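Local coordinates for Dbv8 protein (Nonomuraea, PDB 4MFZ) that probably transfers long acyl chains, such as the decanoyl group of the decanoyl-CoA it binds, to amino groups of glycopeptide antibiotics or their precursors, at residues A[64-70]-A[157-163]; A[98-103]-A[134-138]; A[128-132]-A[176-182]. One frame throughout, in Å; residues are numbered along the deposited sequence.

Interaction 1 (A[64-70]-A[157-163]); sequences LLHRLEV and WETLTQL
A Schellman motif closing helix 58-67 sets L68 and E69 against T161, at the break between helices 153-160 and 162-174; the CA atoms of L68 and T161 are 4.5 Å apart. The evidence for the motif is the positive phi of E69 (63°) together with backbone bonds from E69 N to H66 O and from V70 N to L65 O. Past the end of that helix, E69 OE1 and T161 O accept from one shared water, 2.8 Å from each, while E69 OE2 lies against the methyl T161 CG2. On the last helical turn, R67 bends at chi3 (76°) and lays its guanidinium flat over one face of W157, with the planes 22° apart. CZ of R67 stands 3.5 Å from the centroid of the six-membered ring of W157, a cation-pi stack. NH2 of R67 and NE1 of W157 are both donors and do not bond; NE1 is satisfied by E153. L160 CD1, from the same segment as W157, lies over the rim of the other indole face, and L64 CD1 meets the ring edge at CH2 (3.5 Å). This seam between the end of helix 58-67 and the 160-162 junction, within the N-terminal acyltransferase domain, continues inward through L68, whose two methyls divide the work: CD2 packs on L160 CB at 3.6 Å, and CD1 touches L163 CD2 at 3.9 Å. The same L163 methyl also receives V70 CG2 (4.0 Å), beside the neighbouring helix 72-81.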
# COMPACT_ATOMS: atom_id res chain seq x y z
N LEU A 64 -13.62 7.35 -12.73
CA LEU A 64 -13.28 6.60 -11.54
C LEU A 64 -11.80 6.78 -11.17
O LEU A 64 -11.49 7.07 -10.01
CB LEU A 64 -13.63 5.11 -11.72
CG LEU A 64 -13.49 4.20 -10.49
CD1 LEU A 64 -14.31 4.76 -9.33
CD2 LEU A 64 -13.92 2.77 -10.84
N LEU A 65 -10.90 6.65 -12.15
CA LEU A 65 -9.47 6.74 -11.86
C LEU A 65 -9.05 8.15 -11.37
O LEU A 65 -8.13 8.28 -10.57
CB LEU A 65 -8.61 6.31 -13.07
CG LEU A 65 -8.62 4.81 -13.40
CD1 LEU A 65 -8.17 4.59 -14.84
CD2 LEU A 65 -7.74 4.03 -12.44
N HIS A 66 -9.72 9.18 -11.86
CA HIS A 66 -9.50 10.54 -11.36
C HIS A 66 -9.92 10.65 -9.93
O HIS A 66 -9.23 11.25 -9.11
CB HIS A 66 -10.25 11.58 -12.18
CG HIS A 66 -10.01 12.98 -11.69
ND1 HIS A 66 -8.80 13.56 -11.74
CD2 HIS A 66 -10.88 13.92 -11.13
CE1 HIS A 66 -8.88 14.81 -11.24
NE2 HIS A 66 -10.15 15.03 -10.86
N ARG A 67 -11.10 10.11 -9.62
CA ARG A 67 -11.61 10.07 -8.27
C ARG A 67 -10.63 9.32 -7.36
O ARG A 67 -10.50 9.65 -6.19
CB ARG A 67 -12.96 9.37 -8.21
CG ARG A 67 -14.16 10.16 -8.69
CD ARG A 67 -15.41 9.43 -8.27
NE ARG A 67 -15.65 9.61 -6.84
CZ ARG A 67 -16.72 9.15 -6.18
NH1 ARG A 67 -17.66 8.45 -6.81
NH2 ARG A 67 -16.84 9.40 -4.88
N LEU A 68 -9.93 8.32 -7.90
CA LEU A 68 -8.95 7.53 -7.14
C LEU A 68 -7.59 8.22 -7.10
O LEU A 68 -6.61 7.70 -6.56
CB LEU A 68 -8.87 6.12 -7.74
CG LEU A 68 -10.14 5.28 -7.55
CD1 LEU A 68 -10.13 4.06 -8.44
CD2 LEU A 68 -10.36 4.83 -6.11
N GLU A 69 -7.54 9.43 -7.67
CA GLU A 69 -6.34 10.29 -7.69
C GLU A 69 -5.13 9.70 -8.45
O GLU A 69 -3.97 9.91 -8.08
CB GLU A 69 -5.97 10.74 -6.27
CG GLU A 69 -7.03 11.62 -5.61
CD GLU A 69 -6.68 11.99 -4.17
OE1 GLU A 69 -5.52 11.81 -3.75
OE2 GLU A 69 -7.57 12.47 -3.44
N VAL A 70 -5.42 8.95 -9.50
CA VAL A 70 -4.38 8.44 -10.39
C VAL A 70 -3.90 9.62 -11.27
O VAL A 70 -4.74 10.36 -11.79
CB VAL A 70 -4.92 7.28 -11.27
CG1 VAL A 70 -3.83 6.75 -12.20
CG2 VAL A 70 -5.51 6.17 -10.38
N TRP A 157 -14.01 6.72 0.30
CA TRP A 157 -13.32 7.45 -0.80
C TRP A 157 -11.93 7.91 -0.52
O TRP A 157 -11.06 7.78 -1.38
CB TRP A 157 -14.21 8.51 -1.48
CG TRP A 157 -15.20 7.77 -2.36
CD1 TRP A 157 -16.53 7.49 -2.09
CD2 TRP A 157 -14.92 7.08 -3.64
NE1 TRP A 157 -17.09 6.73 -3.10
CE2 TRP A 157 -16.17 6.45 -4.05
CE3 TRP A 157 -13.80 6.94 -4.45
CZ2 TRP A 157 -16.28 5.72 -5.23
CZ3 TRP A 157 -13.91 6.19 -5.63
CH2 TRP A 157 -15.13 5.61 -6.01
N GLU A 158 -11.69 8.43 0.69
CA GLU A 158 -10.35 8.82 1.13
C GLU A 158 -9.41 7.61 1.27
O GLU A 158 -8.21 7.69 1.01
CB GLU A 158 -10.45 9.59 2.46
CG GLU A 158 -9.11 10.02 3.03
CD GLU A 158 -9.15 11.42 3.63
OE1 GLU A 158 -9.87 12.28 3.06
OE2 GLU A 158 -8.47 11.67 4.66
N THR A 159 -9.96 6.49 1.72
CA THR A 159 -9.16 5.26 1.81
C THR A 159 -8.75 4.77 0.42
O THR A 159 -7.59 4.43 0.19
CB THR A 159 -9.98 4.19 2.52
OG1 THR A 159 -10.22 4.64 3.86
CG2 THR A 159 -9.26 2.84 2.56
N LEU A 160 -9.70 4.78 -0.52
CA LEU A 160 -9.49 4.24 -1.84
C LEU A 160 -8.43 5.00 -2.64
O LEU A 160 -7.79 4.40 -3.52
CB LEU A 160 -10.82 4.18 -2.62
CG LEU A 160 -11.82 3.12 -2.16
CD1 LEU A 160 -13.06 3.24 -3.02
CD2 LEU A 160 -11.28 1.67 -2.22
N THR A 161 -8.21 6.30 -2.32
CA THR A 161 -7.18 7.10 -3.01
C THR A 161 -5.75 6.57 -2.87
O THR A 161 -4.85 7.05 -3.57
CB THR A 161 -7.13 8.60 -2.59
OG1 THR A 161 -6.65 8.71 -1.24
CG2 THR A 161 -8.48 9.26 -2.72
N GLN A 162 -5.52 5.59 -1.99
CA GLN A 162 -4.21 4.91 -2.00
C GLN A 162 -3.86 4.40 -3.40
O GLN A 162 -2.68 4.33 -3.76
CB GLN A 162 -4.13 3.78 -0.95
CG GLN A 162 -2.85 2.93 -1.03
CD GLN A 162 -1.62 3.68 -0.53
OE1 GLN A 162 -1.65 4.33 0.49
NE2 GLN A 162 -0.52 3.60 -1.27
N LEU A 163 -4.84 4.05 -4.22
CA LEU A 163 -4.51 3.56 -5.57
C LEU A 163 -3.72 4.63 -6.41
O LEU A 163 -2.72 4.31 -7.06
CB LEU A 163 -5.75 3.11 -6.33
CG LEU A 163 -5.35 2.60 -7.72
CD1 LEU A 163 -4.81 1.17 -7.64
CD2 LEU A 163 -6.50 2.72 -8.69
O HOH W 1 -3.82 9.62 -3.60

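Interaction 2 (A[98-103]-A[134-138]); sequences AHHELV and VFLAT
T138 OG1 is held by two bonds: it accepts from H99 ND1 at 2.8 Å and donates to V134 O, one turn back in its own helix, at 2.7 Å. The first bond is nearly straight (173° at the hydrogen) and lies in the imidazole plane, a geometry that would restrain rotation of the H99 ring. With CG of H99 opposite the backbone N (chi1 162°), the ring swings across to the other helix, and its CE1 comes 3.4 Å from A137 O. Both partners are buried, and the pairing satisfies polar groups inside an otherwise apolar interface. The two helical segments approach to 9.6 Å between axes and cross at -52°, a value consistent with i±4 ridges-into-grooves packing; A98 and L102 on one side meet V134 and T138 on the other, each pair spaced by four. L102 CD1 presses on V134 CG1 at 3.4 Å, tighter than usual van der Waals contact, while the other branch, V134 CG2, faces A98 CB at 4.1 Å. T138 CG2 extends the apolar seam to V103 CG1. Helix 182-192 flanks the contact through T186 and V189, which touch L102.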
# COMPACT_ATOMS: atom_id res chain seq x y z
N ALA A 98 -7.47 -13.97 -9.31
CA ALA A 98 -6.93 -13.02 -8.32
C ALA A 98 -8.05 -12.24 -7.61
O ALA A 98 -8.04 -12.13 -6.41
CB ALA A 98 -5.94 -12.04 -8.96
N HIS A 99 -8.99 -11.71 -8.37
CA HIS A 99 -10.16 -11.02 -7.81
C HIS A 99 -10.95 -11.94 -6.89
O HIS A 99 -11.40 -11.54 -5.80
CB HIS A 99 -11.03 -10.49 -8.94
CG HIS A 99 -12.43 -10.16 -8.51
ND1 HIS A 99 -12.72 -9.11 -7.69
CD2 HIS A 99 -13.64 -10.79 -8.78
CE1 HIS A 99 -14.04 -9.08 -7.47
NE2 HIS A 99 -14.60 -10.12 -8.12
N HIS A 100 -11.11 -13.19 -7.32
CA HIS A 100 -11.86 -14.17 -6.56
C HIS A 100 -11.21 -14.39 -5.22
O HIS A 100 -11.92 -14.45 -4.23
CB HIS A 100 -11.99 -15.49 -7.33
CG HIS A 100 -12.98 -16.46 -6.72
ND1 HIS A 100 -13.27 -17.66 -7.27
CD2 HIS A 100 -13.79 -16.34 -5.57
CE1 HIS A 100 -14.19 -18.29 -6.50
NE2 HIS A 100 -14.51 -17.47 -5.47
N GLU A 101 -9.88 -14.49 -5.20
CA GLU A 101 -9.08 -14.69 -3.98
C GLU A 101 -9.37 -13.56 -2.97
O GLU A 101 -9.49 -13.83 -1.78
CB GLU A 101 -7.57 -14.77 -4.31
CG GLU A 101 -6.62 -14.91 -3.12
CD GLU A 101 -5.11 -15.02 -3.51
OE1 GLU A 101 -4.59 -14.29 -4.42
OE2 GLU A 101 -4.41 -15.83 -2.87
N LEU A 102 -9.54 -12.33 -3.46
CA LEU A 102 -9.80 -11.16 -2.60
C LEU A 102 -11.22 -11.09 -2.05
O LEU A 102 -11.38 -10.66 -0.91
CB LEU A 102 -9.47 -9.82 -3.33
CG LEU A 102 -8.07 -9.73 -3.93
CD1 LEU A 102 -7.83 -8.33 -4.47
CD2 LEU A 102 -7.01 -10.10 -2.91
N VAL A 103 -12.23 -11.49 -2.82
CA VAL A 103 -13.59 -11.47 -2.26
C VAL A 103 -13.86 -12.64 -1.31
O VAL A 103 -14.67 -12.52 -0.42
CB VAL A 103 -14.71 -11.37 -3.34
CG1 VAL A 103 -14.38 -10.26 -4.33
CG2 VAL A 103 -14.95 -12.68 -4.04
N VAL A 134 -7.11 -5.51 -10.86
CA VAL A 134 -7.62 -6.28 -9.70
C VAL A 134 -8.35 -5.31 -8.73
O VAL A 134 -9.43 -5.59 -8.23
CB VAL A 134 -6.49 -7.02 -8.96
CG1 VAL A 134 -7.05 -7.77 -7.76
CG2 VAL A 134 -5.79 -8.01 -9.87
N PHE A 135 -7.74 -4.14 -8.49
CA PHE A 135 -8.36 -3.12 -7.62
C PHE A 135 -9.74 -2.71 -8.12
O PHE A 135 -10.71 -2.80 -7.38
CB PHE A 135 -7.47 -1.91 -7.54
CG PHE A 135 -7.75 -1.04 -6.36
CD1 PHE A 135 -7.10 -1.26 -5.15
CD2 PHE A 135 -8.64 0.05 -6.48
CE1 PHE A 135 -7.36 -0.42 -4.04
CE2 PHE A 135 -8.89 0.88 -5.39
CZ PHE A 135 -8.25 0.64 -4.17
N LEU A 136 -9.82 -2.27 -9.38
CA LEU A 136 -11.08 -1.80 -9.96
C LEU A 136 -12.15 -2.91 -9.99
O LEU A 136 -13.32 -2.66 -9.63
CB LEU A 136 -10.87 -1.24 -11.37
CG LEU A 136 -9.92 -0.07 -11.63
CD1 LEU A 136 -9.81 0.19 -13.13
CD2 LEU A 136 -10.41 1.17 -10.86
N ALA A 137 -11.74 -4.12 -10.39
CA ALA A 137 -12.65 -5.30 -10.39
C ALA A 137 -13.26 -5.55 -9.00
O ALA A 137 -14.38 -6.01 -8.89
CB ALA A 137 -11.89 -6.54 -10.87
N THR A 138 -12.51 -5.26 -7.95
CA THR A 138 -12.89 -5.67 -6.58
C THR A 138 -13.63 -4.55 -5.83
O THR A 138 -14.13 -4.76 -4.72
CB THR A 138 -11.64 -6.17 -5.82
OG1 THR A 138 -11.00 -7.17 -6.62
CG2 THR A 138 -11.97 -6.83 -4.46

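Interaction 3 (A[128-132]-A[176-182]); sequences RYFHV and EGGTNMP
The irregular loop 176-182 runs past the junction of helices 125-128 and 130-148, with the CA atoms of Y129, the N-cap residue, and G178 5.4 Å apart. R128, extended to CD and then bent at chi3 (-72°), brings NH1 to the loop, where it forks between two acceptors close to its guanidinium plane. It donates to G177 O at 2.9 Å, in the carbonyl plane on a lone pair, and to E176 OE1 at 3.0 Å. The latter bond is a salt bridge, straight at the hydrogen (171°) but meeting the carboxylate from above, 54° out of its plane. R128 O takes hydrogen bonds from two waters: one also accepts from T179 N, bridging R128 to the loop; the other accepts from H131 N and lies close to T179 OG1. Y129 OH rests 3.4 Å from G177 CA, its polar needs met by E77 and D74. P182 CB sits over the centre of the H131 ring, 3.5 Å from the centroid, a CH-pi contact; F130 CD2 covers the opposite face, and P117 O holds H131 NE2. V132 CG2 meets T179 CG2 at 3.7 Å. The loop connects helix 162-174 to helix 182-192 and leans on the start of helix 130-148, with helix 72-81 touching Y129 and V132, and helix 89-104 packing on F130.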
# COMPACT_ATOMS: atom_id res chain seq x y z
N ARG A 128 1.77 -4.69 -16.57
CA ARG A 128 2.30 -3.59 -15.79
C ARG A 128 1.28 -2.97 -14.79
O ARG A 128 1.61 -2.71 -13.63
CB ARG A 128 2.85 -2.58 -16.82
CG ARG A 128 3.51 -1.35 -16.27
CD ARG A 128 3.88 -0.42 -17.43
NE ARG A 128 5.01 -0.97 -18.18
CZ ARG A 128 6.28 -0.82 -17.81
NH1 ARG A 128 6.59 -0.11 -16.74
NH2 ARG A 128 7.25 -1.36 -18.55
N TYR A 129 0.04 -2.79 -15.23
CA TYR A 129 -1.01 -2.24 -14.38
C TYR A 129 -1.97 -3.32 -13.79
O TYR A 129 -3.05 -3.00 -13.35
CB TYR A 129 -1.83 -1.22 -15.15
CG TYR A 129 -1.05 0.03 -15.58
CD1 TYR A 129 -0.62 0.94 -14.62
CD2 TYR A 129 -0.76 0.29 -16.93
CE1 TYR A 129 0.09 2.07 -14.98
CE2 TYR A 129 -0.05 1.44 -17.29
CZ TYR A 129 0.36 2.32 -16.30
OH TYR A 129 1.06 3.47 -16.58
N PHE A 130 -1.55 -4.58 -13.79
CA PHE A 130 -2.41 -5.70 -13.34
C PHE A 130 -3.17 -5.42 -12.05
O PHE A 130 -4.34 -5.69 -11.96
CB PHE A 130 -1.57 -6.99 -13.15
CG PHE A 130 -2.36 -8.17 -12.63
CD1 PHE A 130 -3.27 -8.83 -13.45
CD2 PHE A 130 -2.18 -8.63 -11.32
CE1 PHE A 130 -4.00 -9.93 -12.96
CE2 PHE A 130 -2.90 -9.73 -10.83
CZ PHE A 130 -3.81 -10.38 -11.65
N HIS A 131 -2.49 -4.88 -11.05
CA HIS A 131 -3.10 -4.63 -9.74
C HIS A 131 -4.09 -3.50 -9.71
O HIS A 131 -4.98 -3.49 -8.84
CB HIS A 131 -2.01 -4.47 -8.67
CG HIS A 131 -1.24 -5.74 -8.44
ND1 HIS A 131 -1.76 -6.78 -7.75
CD2 HIS A 131 -0.00 -6.15 -8.91
CE1 HIS A 131 -0.87 -7.80 -7.73
NE2 HIS A 131 0.20 -7.42 -8.44
N VAL A 132 -3.98 -2.58 -10.66
CA VAL A 132 -5.02 -1.58 -10.87
C VAL A 132 -6.27 -2.29 -11.31
O VAL A 132 -7.35 -2.01 -10.80
CB VAL A 132 -4.62 -0.57 -11.97
CG1 VAL A 132 -5.72 0.47 -12.18
CG2 VAL A 132 -3.32 0.11 -11.60
N GLU A 176 8.43 5.18 -15.11
CA GLU A 176 7.55 4.35 -15.94
C GLU A 176 6.35 3.87 -15.12
O GLU A 176 6.34 3.98 -13.91
CB GLU A 176 8.33 3.17 -16.56
CG GLU A 176 8.84 2.17 -15.54
CD GLU A 176 9.74 1.10 -16.14
OE1 GLU A 176 9.50 -0.09 -15.84
OE2 GLU A 176 10.69 1.43 -16.88
N GLY A 177 5.34 3.35 -15.81
CA GLY A 177 4.07 2.96 -15.19
C GLY A 177 4.11 1.72 -14.31
O GLY A 177 4.86 0.77 -14.57
N GLY A 178 3.32 1.75 -13.25
CA GLY A 178 3.13 0.57 -12.43
C GLY A 178 2.44 0.89 -11.11
O GLY A 178 1.91 1.98 -10.93
N THR A 179 2.42 -0.10 -10.23
CA THR A 179 1.90 0.04 -8.88
C THR A 179 3.03 -0.30 -7.92
O THR A 179 3.65 -1.37 -8.02
CB THR A 179 0.73 -0.95 -8.60
OG1 THR A 179 1.10 -2.27 -9.04
CG2 THR A 179 -0.53 -0.54 -9.29
N ASN A 180 3.32 0.62 -7.01
CA ASN A 180 4.24 0.38 -5.92
C ASN A 180 3.53 -0.47 -4.86
O ASN A 180 2.33 -0.31 -4.62
CB ASN A 180 4.66 1.74 -5.29
CG ASN A 180 5.69 1.58 -4.20
OD1 ASN A 180 6.79 1.08 -4.43
ND2 ASN A 180 5.35 2.00 -2.99
N MET A 181 4.28 -1.38 -4.25
CA MET A 181 3.80 -2.17 -3.10
C MET A 181 2.36 -2.72 -3.23
O MET A 181 1.46 -2.32 -2.50
CB MET A 181 4.05 -1.38 -1.80
CG MET A 181 5.54 -1.26 -1.48
SD MET A 181 6.39 -2.86 -1.23
CE MET A 181 6.42 -3.68 -2.84
N PRO A 182 2.16 -3.64 -4.19
CA PRO A 182 0.81 -4.16 -4.38
C PRO A 182 0.25 -4.95 -3.19
O PRO A 182 -0.98 -5.08 -3.08
CB PRO A 182 0.92 -5.03 -5.65
CG PRO A 182 2.38 -5.29 -5.84
CD PRO A 182 3.12 -4.14 -5.20
O HOH W 2 3.52 -2.56 -11.38
O HOH W 3 0.17 -3.49 -11.06

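How the interactions relate
The three contacts lie within the N-terminal acyltransferase domain, and no strand falls between their segments. Their centres are 14 to 16 Å apart. Helix 130-148 is the common element: interaction 3 uses its start, interaction 2 the following turns, and interaction 1 packs on it through F135 and L136. V132 CG1 likewise reaches L65 and L163, and F130 meets A98. Along the chain, both segments of interaction 2 fall between those of interaction 1, whereas interaction 3 crosses each of the others. These interleaved closures tie together helices 58-67, 89-104, 130-148 and 162-174 in a helical region, separate in sequence from the decanoyl-CoA pocket, whose residues lie in the 198-316 range.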